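Local coordinates for putative nisin-resistance protein (Streptococcus agalactiae 515, PDB 4Y68) that probably acts as a membrane-attached S41-family peptidase that confers resistance to the lantibiotic nisin by cleaving it, at residues A[35-48]-A[258-272]. Numbering follows the deposited sequence.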
ATOM      1  N   TYR A  35      -9.966  22.905  12.672  1.00 25.58           N
ATOM      2  CA  TYR A  35      -9.871  21.523  12.235  1.00 24.93           C
ATOM      3  C   TYR A  35      -9.558  21.482  10.742  1.00 26.50           C
ATOM      4  O   TYR A  35      -8.706  20.711  10.305  1.00 23.70           O
ATOM      5  CB  TYR A  35     -11.168  20.795  12.578  1.00 24.28           C
ATOM      6  CG  TYR A  35     -11.276  19.332  12.196  1.00 23.56           C
ATOM      7  CD1 TYR A  35     -11.177  18.332  13.161  1.00 27.96           C
ATOM      8  CD2 TYR A  35     -11.533  18.950  10.882  1.00 26.72           C
ATOM      9  CE1 TYR A  35     -11.298  16.988  12.822  1.00 26.09           C
ATOM     10  CE2 TYR A  35     -11.649  17.611  10.527  1.00 22.80           C
ATOM     11  CZ  TYR A  35     -11.535  16.630  11.506  1.00 26.86           C
ATOM     12  OH  TYR A  35     -11.682  15.294  11.172  1.00 26.01           O
ATOM     13  N   GLY A  36     -10.210  22.354   9.972  1.00 26.92           N
ATOM     14  CA  GLY A  36      -9.959  22.430   8.547  1.00 23.47           C
ATOM     15  C   GLY A  36      -8.587  22.991   8.223  1.00 22.54           C
ATOM     16  O   GLY A  36      -7.936  22.555   7.270  1.00 21.18           O
ATOM     17  N   ARG A  37      -8.136  23.959   9.015  1.00 22.16           N
ATOM     18  CA  ARG A  37      -6.858  24.605   8.750  1.00 25.57           C
ATOM     19  C   ARG A  37      -5.676  23.674   9.087  1.00 24.89           C
ATOM     20  O   ARG A  37      -4.626  23.725   8.436  1.00 23.50           O
ATOM     21  CB  ARG A  37      -6.753  25.922   9.514  1.00 24.88           C
ATOM     22  CG  ARG A  37      -7.639  27.011   8.935  1.00 27.98           C
ATOM     23  CD  ARG A  37      -7.550  28.288   9.742  1.00 31.19           C
ATOM     24  NE  ARG A  37      -6.288  28.991   9.538  1.00 30.70           N
ATOM     25  CZ  ARG A  37      -6.092  29.902   8.589  1.00 33.03           C
ATOM     26  NH1 ARG A  37      -7.073  30.211   7.746  1.00 27.40           N
ATOM     27  NH2 ARG A  37      -4.911  30.504   8.477  1.00 31.64           N
ATOM     28  N   VAL A  38      -5.876  22.810  10.074  1.00 27.15           N
ATOM     29  CA  VAL A  38      -4.894  21.789  10.426  1.00 25.94           C
ATOM     30  C   VAL A  38      -4.632  20.872   9.239  1.00 22.13           C
ATOM     31  O   VAL A  38      -3.496  20.504   8.975  1.00 22.48           O
ATOM     32  CB  VAL A  38      -5.362  20.932  11.636  1.00 28.39           C
ATOM     33  CG1 VAL A  38      -4.634  19.581  11.647  1.00 23.00           C
ATOM     34  CG2 VAL A  38      -5.141  21.692  12.927  1.00 27.92           C
ATOM     35  N   ILE A  39      -5.685  20.509   8.516  1.00 22.05           N
ATOM     36  CA  ILE A  39      -5.509  19.647   7.350  1.00 21.23           C
ATOM     37  C   ILE A  39      -4.762  20.375   6.229  1.00 21.22           C
ATOM     38  O   ILE A  39      -3.907  19.799   5.570  1.00 22.75           O
ATOM     39  CB  ILE A  39      -6.851  19.126   6.819  1.00 22.83           C
ATOM     40  CG1 ILE A  39      -7.555  18.288   7.903  1.00 21.38           C
ATOM     41  CG2 ILE A  39      -6.625  18.326   5.505  1.00 21.14           C
ATOM     42  CD1 ILE A  39      -9.051  18.029   7.616  1.00 21.14           C
ATOM     43  N   LEU A  40      -5.064  21.651   6.035  1.00 22.07           N
ATOM     44  CA  LEU A  40      -4.394  22.434   5.002  1.00 24.11           C
ATOM     45  C   LEU A  40      -2.897  22.582   5.309  1.00 23.81           C
ATOM     46  O   LEU A  40      -2.065  22.446   4.410  1.00 22.07           O
ATOM     47  CB  LEU A  40      -5.077  23.807   4.842  1.00 20.80           C
ATOM     48  CG  LEU A  40      -6.529  23.758   4.328  1.00 19.30           C
ATOM     49  CD1 LEU A  40      -7.165  25.145   4.310  1.00 23.23           C
ATOM     50  CD2 LEU A  40      -6.624  23.117   2.918  1.00 19.99           C
ATOM     51  N   ASP A  41      -2.550  22.821   6.572  1.00 23.03           N
ATOM     52  CA  ASP A  41      -1.144  22.885   6.961  1.00 20.45           C
ATOM     53  C   ASP A  41      -0.385  21.589   6.605  1.00 23.23           C
ATOM     54  O   ASP A  41       0.705  21.642   6.032  1.00 21.74           O
ATOM     55  CB  ASP A  41      -1.010  23.159   8.470  1.00 26.84           C
ATOM     56  CG  ASP A  41      -1.372  24.596   8.852  1.00 29.65           C
ATOM     57  OD1 ASP A  41      -1.265  25.513   8.010  1.00 30.41           O
ATOM     58  OD2 ASP A  41      -1.751  24.812  10.010  1.00 28.00           O
ATOM     59  N   ARG A  42      -0.959  20.434   6.944  1.00 21.93           N
ATOM     60  CA  ARG A  42      -0.318  19.147   6.654  1.00 22.62           C
ATOM     61  C   ARG A  42      -0.147  18.943   5.175  1.00 22.00           C
ATOM     62  O   ARG A  42       0.909  18.514   4.712  1.00 20.95           O
ATOM     63  CB  ARG A  42      -1.135  17.974   7.196  1.00 23.82           C
ATOM     64  CG  ARG A  42      -1.029  17.774   8.654  1.00 33.92           C
ATOM     65  CD  ARG A  42       0.309  17.158   9.052  1.00 34.27           C
ATOM     66  NE  ARG A  42       0.297  16.942  10.493  1.00 35.25           N
ATOM     67  CZ  ARG A  42       1.376  16.917  11.263  1.00 38.78           C
ATOM     68  NH1 ARG A  42       2.585  17.084  10.731  1.00 38.13           N
ATOM     69  NH2 ARG A  42       1.238  16.726  12.569  1.00 42.10           N
ATOM     70  N   VAL A  43      -1.214  19.232   4.436  1.00 21.00           N
ATOM     71  CA  VAL A  43      -1.185  19.071   2.996  1.00 20.14           C
ATOM     72  C   VAL A  43      -0.072  19.919   2.419  1.00 22.00           C
ATOM     73  O   VAL A  43       0.744  19.425   1.632  1.00 21.38           O
ATOM     74  CB  VAL A  43      -2.531  19.436   2.365  1.00 21.33           C
ATOM     75  CG1 VAL A  43      -2.406  19.501   0.839  1.00 22.38           C
ATOM     76  CG2 VAL A  43      -3.583  18.428   2.786  1.00 15.04           C
ATOM     77  N   GLU A  44      -0.006  21.183   2.841  1.00 22.32           N
ATOM     78  CA  GLU A  44       1.059  22.051   2.369  1.00 24.10           C
ATOM     79  C   GLU A  44       2.445  21.529   2.808  1.00 23.83           C
ATOM     80  O   GLU A  44       3.424  21.588   2.046  1.00 23.06           O
ATOM     81  CB  GLU A  44       0.847  23.503   2.844  1.00 25.85           C
ATOM     82  CG  GLU A  44       1.990  24.417   2.435  1.00 27.42           C
ATOM     83  CD  GLU A  44       1.594  25.878   2.142  1.00 41.39           C
ATOM     84  OE1 GLU A  44       0.397  26.214   1.909  1.00 36.53           O
ATOM     85  OE2 GLU A  44       2.526  26.711   2.125  1.00 54.96           O
ATOM     86  N   GLN A  45       2.532  20.993   4.017  1.00 22.74           N
ATOM     87  CA  GLN A  45       3.836  20.593   4.558  1.00 20.41           C
ATOM     88  C   GLN A  45       4.438  19.369   3.838  1.00 24.17           C
ATOM     89  O   GLN A  45       5.663  19.270   3.702  1.00 24.52           O
ATOM     90  CB  GLN A  45       3.724  20.320   6.078  1.00 21.15           C
ATOM     91  CG  GLN A  45       5.010  19.734   6.736  1.00 32.68           C
ATOM     92  CD  GLN A  45       4.835  19.296   8.219  1.00 41.09           C
ATOM     93  OE1 GLN A  45       4.038  18.409   8.540  1.00 37.68           O
ATOM     94  NE2 GLN A  45       5.595  19.928   9.116  1.00 44.86           N
ATOM     95  N   ARG A  46       3.603  18.440   3.369  1.00 22.56           N
ATOM     96  CA  ARG A  46       4.136  17.155   2.891  1.00 25.69           C
ATOM     97  C   ARG A  46       3.607  16.691   1.529  1.00 21.52           C
ATOM     98  O   ARG A  46       4.220  15.827   0.889  1.00 21.11           O
ATOM     99  CB  ARG A  46       3.864  16.054   3.927  1.00 23.13           C
ATOM    100  CG  ARG A  46       4.544  16.227   5.293  1.00 24.82           C
ATOM    101  CD  ARG A  46       6.075  16.044   5.202  1.00 29.29           C
ATOM    102  NE  ARG A  46       6.466  14.736   4.651  1.00 31.24           N
ATOM    103  CZ  ARG A  46       7.621  14.491   4.031  1.00 30.21           C
ATOM    104  NH1 ARG A  46       8.508  15.472   3.862  1.00 28.39           N
ATOM    105  NH2 ARG A  46       7.887  13.268   3.560  1.00 26.65           N
ATOM    106  N   GLY A  47       2.479  17.245   1.094  1.00 20.99           N
ATOM    107  CA  GLY A  47       1.867  16.842  -0.168  1.00 18.72           C
ATOM    108  C   GLY A  47       2.789  17.127  -1.338  1.00 21.90           C
ATOM    109  O   GLY A  47       3.488  18.137  -1.338  1.00 21.91           O
ATOM    110  N   LEU A  48       2.798  16.253  -2.340  1.00 21.08           N
ATOM    111  CA  LEU A  48       3.728  16.407  -3.464  1.00 26.39           C
ATOM    112  C   LEU A  48       3.522  17.672  -4.293  1.00 26.13           C
ATOM    113  O   LEU A  48       4.489  18.215  -4.820  1.00 23.13           O
ATOM    114  CB  LEU A  48       3.645  15.201  -4.399  1.00 24.73           C
ATOM    115  CG  LEU A  48       4.267  13.914  -3.859  1.00 24.75           C
ATOM    116  CD1 LEU A  48       3.917  12.792  -4.792  1.00 24.56           C
ATOM    117  CD2 LEU A  48       5.786  14.070  -3.766  1.00 26.28           C
ATOM    118  N   GLU A 258       1.551   9.099   3.687  1.00 22.34           N
ATOM    119  CA  GLU A 258       1.704   9.160   5.131  1.00 21.65           C
ATOM    120  C   GLU A 258       0.316   9.463   5.676  1.00 23.11           C
ATOM    121  O   GLU A 258      -0.458  10.181   5.036  1.00 23.24           O
ATOM    122  CB  GLU A 258       2.730  10.215   5.546  1.00 20.84           C
ATOM    123  CG  GLU A 258       4.107  10.026   4.878  1.00 22.60           C
ATOM    124  CD  GLU A 258       5.094  11.176   5.146  1.00 29.00           C
ATOM    125  OE1 GLU A 258       4.703  12.178   5.774  1.00 28.58           O
ATOM    126  OE2 GLU A 258       6.271  11.081   4.717  1.00 31.60           O
ATOM    127  N   THR A 259      -0.027   8.887   6.824  1.00 25.74           N
ATOM    128  CA  THR A 259      -1.390   8.999   7.306  1.00 21.89           C
ATOM    129  C   THR A 259      -1.399   9.707   8.647  1.00 26.45           C
ATOM    130  O   THR A 259      -0.639   9.354   9.544  1.00 26.42           O
ATOM    131  CB  THR A 259      -2.064   7.613   7.415  1.00 26.63           C
ATOM    132  OG1 THR A 259      -2.159   7.029   6.108  1.00 26.77           O
ATOM    133  CG2 THR A 259      -3.469   7.742   8.001  1.00 27.75           C
ATOM    134  N   PHE A 260      -2.262  10.714   8.764  1.00 22.68           N
ATOM    135  CA  PHE A 260      -2.303  11.588   9.934  1.00 26.46           C
ATOM    136  C   PHE A 260      -3.643  11.444  10.648  1.00 26.14           C
ATOM    137  O   PHE A 260      -4.703  11.624  10.038  1.00 21.36           O
ATOM    138  CB  PHE A 260      -2.042  13.044   9.521  1.00 26.13           C
ATOM    139  CG  PHE A 260      -0.719  13.242   8.830  1.00 30.77           C
ATOM    140  CD1 PHE A 260       0.419  13.549   9.564  1.00 29.96           C
ATOM    141  CD2 PHE A 260      -0.606  13.070   7.449  1.00 24.50           C
ATOM    142  CE1 PHE A 260       1.647  13.697   8.929  1.00 30.89           C
ATOM    143  CE2 PHE A 260       0.611  13.230   6.804  1.00 22.94           C
ATOM    144  CZ  PHE A 260       1.740  13.536   7.543  1.00 34.98           C
ATOM    145  N   MET A 261      -3.591  11.051  11.919  1.00 26.81           N
ATOM    146  CA  MET A 261      -4.809  10.861  12.709  1.00 27.21           C
ATOM    147  C   MET A 261      -5.301  12.210  13.181  1.00 25.48           C
ATOM    148  O   MET A 261      -4.592  12.919  13.893  1.00 26.73           O
ATOM    149  CB  MET A 261      -4.576   9.945  13.908  1.00 28.06           C
ATOM    150  CG  MET A 261      -3.803   8.672  13.573  1.00 35.32           C
ATOM    151  SD  MET A 261      -4.568   7.650  12.299  1.00 42.02           S
ATOM    152  CE  MET A 261      -3.168   6.656  11.787  1.00 31.44           C
ATOM    153  N   LEU A 262      -6.513  12.558  12.786  1.00 26.20           N
ATOM    154  CA  LEU A 262      -7.066  13.866  13.120  1.00 28.04           C
ATOM    155  C   LEU A 262      -7.797  13.828  14.462  1.00 29.87           C
ATOM    156  O   LEU A 262      -8.010  12.759  15.038  1.00 24.66           O
ATOM    157  CB  LEU A 262      -7.994  14.329  12.001  1.00 24.40           C
ATOM    158  CG  LEU A 262      -7.286  14.329  10.648  1.00 25.77           C
ATOM    159  CD1 LEU A 262      -8.256  14.670   9.533  1.00 24.31           C
ATOM    160  CD2 LEU A 262      -6.112  15.313  10.686  1.00 18.53           C
ATOM    161  N   TYR A 263      -8.215  14.998  14.938  1.00 31.07           N
ATOM    162  CA  TYR A 263      -8.726  15.108  16.294  1.00 28.23           C
ATOM    163  C   TYR A 263      -9.873  14.140  16.642  1.00 32.12           C
ATOM    164  O   TYR A 263      -9.917  13.620  17.746  1.00 29.36           O
ATOM    165  CB  TYR A 263      -9.163  16.538  16.559  1.00 27.21           C
ATOM    166  CG  TYR A 263      -9.274  16.859  18.033  1.00 27.74           C
ATOM    167  CD1 TYR A 263     -10.460  16.623  18.722  1.00 27.40           C
ATOM    168  CD2 TYR A 263      -8.197  17.390  18.738  1.00 23.43           C
ATOM    169  CE1 TYR A 263     -10.587  16.921  20.068  1.00 28.58           C
ATOM    170  CE2 TYR A 263      -8.314  17.694  20.094  1.00 28.81           C
ATOM    171  CZ  TYR A 263      -9.518  17.449  20.752  1.00 26.85           C
ATOM    172  OH  TYR A 263      -9.669  17.721  22.094  1.00 31.14           O
ATOM    173  N   ASP A 264     -10.777  13.870  15.706  1.00 28.53           N
ATOM    174  CA  ASP A 264     -11.958  13.072  16.030  1.00 26.85           C
ATOM    175  C   ASP A 264     -11.878  11.636  15.514  1.00 30.93           C
ATOM    176  O   ASP A 264     -12.911  10.966  15.397  1.00 29.82           O
ATOM    177  CB  ASP A 264     -13.210  13.745  15.459  1.00 28.50           C
ATOM    178  CG  ASP A 264     -13.140  13.893  13.951  1.00 32.52           C
ATOM    179  OD1 ASP A 264     -12.005  13.930  13.413  1.00 26.41           O
ATOM    180  OD2 ASP A 264     -14.207  13.955  13.302  1.00 32.13           O
ATOM    181  N   GLY A 265     -10.670  11.169  15.189  1.00 27.36           N
ATOM    182  CA  GLY A 265     -10.509   9.820  14.674  1.00 28.23           C
ATOM    183  C   GLY A 265     -10.590   9.704  13.153  1.00 32.26           C
ATOM    184  O   GLY A 265     -10.442   8.619  12.577  1.00 33.65           O
ATOM    185  N   ALA A 266     -10.823  10.822  12.483  1.00 29.56           N
ATOM    186  CA  ALA A 266     -10.726  10.808  11.034  1.00 30.92           C
ATOM    187  C   ALA A 266      -9.244  10.710  10.651  1.00 22.46           C
ATOM    188  O   ALA A 266      -8.380  11.071  11.442  1.00 23.46           O
ATOM    189  CB  ALA A 266     -11.379  12.040  10.444  1.00 24.49           C
ATOM    190  N   ARG A 267      -8.968  10.205   9.456  1.00 23.42           N
ATOM    191  CA  ARG A 267      -7.596  10.084   8.947  1.00 25.56           C
ATOM    192  C   ARG A 267      -7.348  10.870   7.669  1.00 23.52           C
ATOM    193  O   ARG A 267      -8.106  10.753   6.710  1.00 27.23           O
ATOM    194  CB  ARG A 267      -7.253   8.625   8.654  1.00 23.87           C
ATOM    195  CG  ARG A 267      -7.360   7.694   9.798  1.00 28.43           C
ATOM    196  CD  ARG A 267      -6.688   6.375   9.413  1.00 38.77           C
ATOM    197  NE  ARG A 267      -6.706   5.407  10.507  1.00 35.22           N
ATOM    198  CZ  ARG A 267      -6.493   4.103  10.346  1.00 39.19           C
ATOM    199  NH1 ARG A 267      -6.242   3.615   9.131  1.00 26.81           N
ATOM    200  NH2 ARG A 267      -6.533   3.288  11.404  1.00 38.91           N
ATOM    201  N   LEU A 268      -6.270  11.641   7.647  1.00 24.74           N
ATOM    202  CA  LEU A 268      -5.779  12.234   6.419  1.00 20.10           C
ATOM    203  C   LEU A 268      -4.706  11.325   5.831  1.00 21.95           C
ATOM    204  O   LEU A 268      -3.629  11.200   6.401  1.00 19.80           O
ATOM    205  CB  LEU A 268      -5.224  13.643   6.669  1.00 20.69           C
ATOM    206  CG  LEU A 268      -4.383  14.283   5.543  1.00 18.20           C
ATOM    207  CD1 LEU A 268      -5.202  14.591   4.298  1.00 17.93           C
ATOM    208  CD2 LEU A 268      -3.662  15.553   6.016  1.00 23.40           C
ATOM    209  N   ALA A 269      -5.030  10.672   4.712  1.00 21.16           N
ATOM    210  CA  ALA A 269      -4.067   9.933   3.913  1.00 21.12           C
ATOM    211  C   ALA A 269      -3.435  10.859   2.877  1.00 20.06           C
ATOM    212  O   ALA A 269      -4.076  11.227   1.906  1.00 21.15           O
ATOM    213  CB  ALA A 269      -4.731   8.758   3.224  1.00 18.24           C
ATOM    214  N   LEU A 270      -2.172  11.201   3.072  1.00 18.83           N
ATOM    215  CA  LEU A 270      -1.507  12.234   2.264  1.00 18.95           C
ATOM    216  C   LEU A 270      -0.332  11.691   1.443  1.00 19.52           C
ATOM    217  O   LEU A 270       0.557  11.035   1.989  1.00 22.67           O
ATOM    218  CB  LEU A 270      -1.018  13.368   3.179  1.00 18.68           C
ATOM    219  CG  LEU A 270      -0.359  14.582   2.527  1.00 21.96           C
ATOM    220  CD1 LEU A 270      -1.298  15.181   1.479  1.00 20.08           C
ATOM    221  CD2 LEU A 270      -0.024  15.631   3.582  1.00 17.90           C
ATOM    222  N   THR A 271      -0.307  11.982   0.143  1.00 20.11           N
ATOM    223  CA  THR A 271       0.755  11.465  -0.711  1.00 17.33           C
ATOM    224  C   THR A 271       2.014  12.294  -0.542  1.00 20.48           C
ATOM    225  O   THR A 271       1.975  13.522  -0.649  1.00 23.47           O
ATOM    226  CB  THR A 271       0.319  11.454  -2.178  1.00 18.77           C
ATOM    227  OG1 THR A 271      -0.873  10.669  -2.300  1.00 20.62           O
ATOM    228  CG2 THR A 271       1.406  10.875  -3.055  1.00 18.78           C
ATOM    229  N   THR A 272       3.132  11.642  -0.260  1.00 20.93           N
ATOM    230  CA  THR A 272       4.340  12.379   0.100  1.00 22.34           C
ATOM    231  C   THR A 272       5.568  11.910  -0.664  1.00 21.99           C
ATOM    232  O   THR A 272       6.610  12.532  -0.602  1.00 23.92           O
ATOM    233  CB  THR A 272       4.619  12.253   1.599  1.00 21.14           C
ATOM    234  OG1 THR A 272       4.797  10.867   1.917  1.00 24.81           O
ATOM    235  CG2 THR A 272       3.441  12.789   2.394  1.00 19.98           C
TER
HETATM  236  O   HOH W   1       6.843  15.219   0.352  1.00 28.58           O
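Arg42 extends from the helix toward the hairpin and lays its side chain over one face of the Phe260 ring. Arg42 CD sits 3.9 Å from the Phe260 ring centroid in a CH-pi contact, and the guanidinium follows on nearly parallel to the ring, their planes 16° apart, with Arg42 NE 3.5 Å from Phe260 CD1. A bend at chi2 turns the chain along the ring, and its far end is tied back to the helix where NH1 donates to Gln45 OE1. One turn on, Arg46 is folded at both chi2 and chi3, which turns its guanidinium nearly parallel to the carboxylate of the extended Glu258. The resulting salt bridge is two-pronged but uneven: Arg46 NH2 meets Glu258 OE2 at 3.0 Å on the syn side, though from 30° out of the carboxylate plane, whereas NE to OE1 is weak; Arg46 NH1 pairs with Asp186.

Helix 32-46 packs here on a beta-hairpin of the S41 peptidase region, strands 256-261 and 267-276 joined by a type I turn with a G1 bulge at Gly265, so the contact ties an N-terminal helix to it. Residues 35-46 run 20° from the direction of strand residues 267-272. Leu40 points away from the hairpin and packs on helices 55-66 and 72-87, while Ile39 also touches Val83. Where the helix faces strand 267-276 the contact is aliphatic: Leu268 CD2 lies 3.7 Å from Arg42 CB and also touches Ile39 CG2, while Leu270 CD1 and CD2 lie beside Val43 and Gly47, with Leu270 CD2 3.2 Å from Arg42 O.

At the turn, Tyr35 OH donates to Asp264 OD1 at 2.6 Å; the carboxylate stands nearly perpendicular to the ring, and Arg76 binds both the hydroxyl and Asp264 OD2. At the other end, a water links Arg46 O and Thr272 O, and Leu48 N makes a weak bond to Thr271 O.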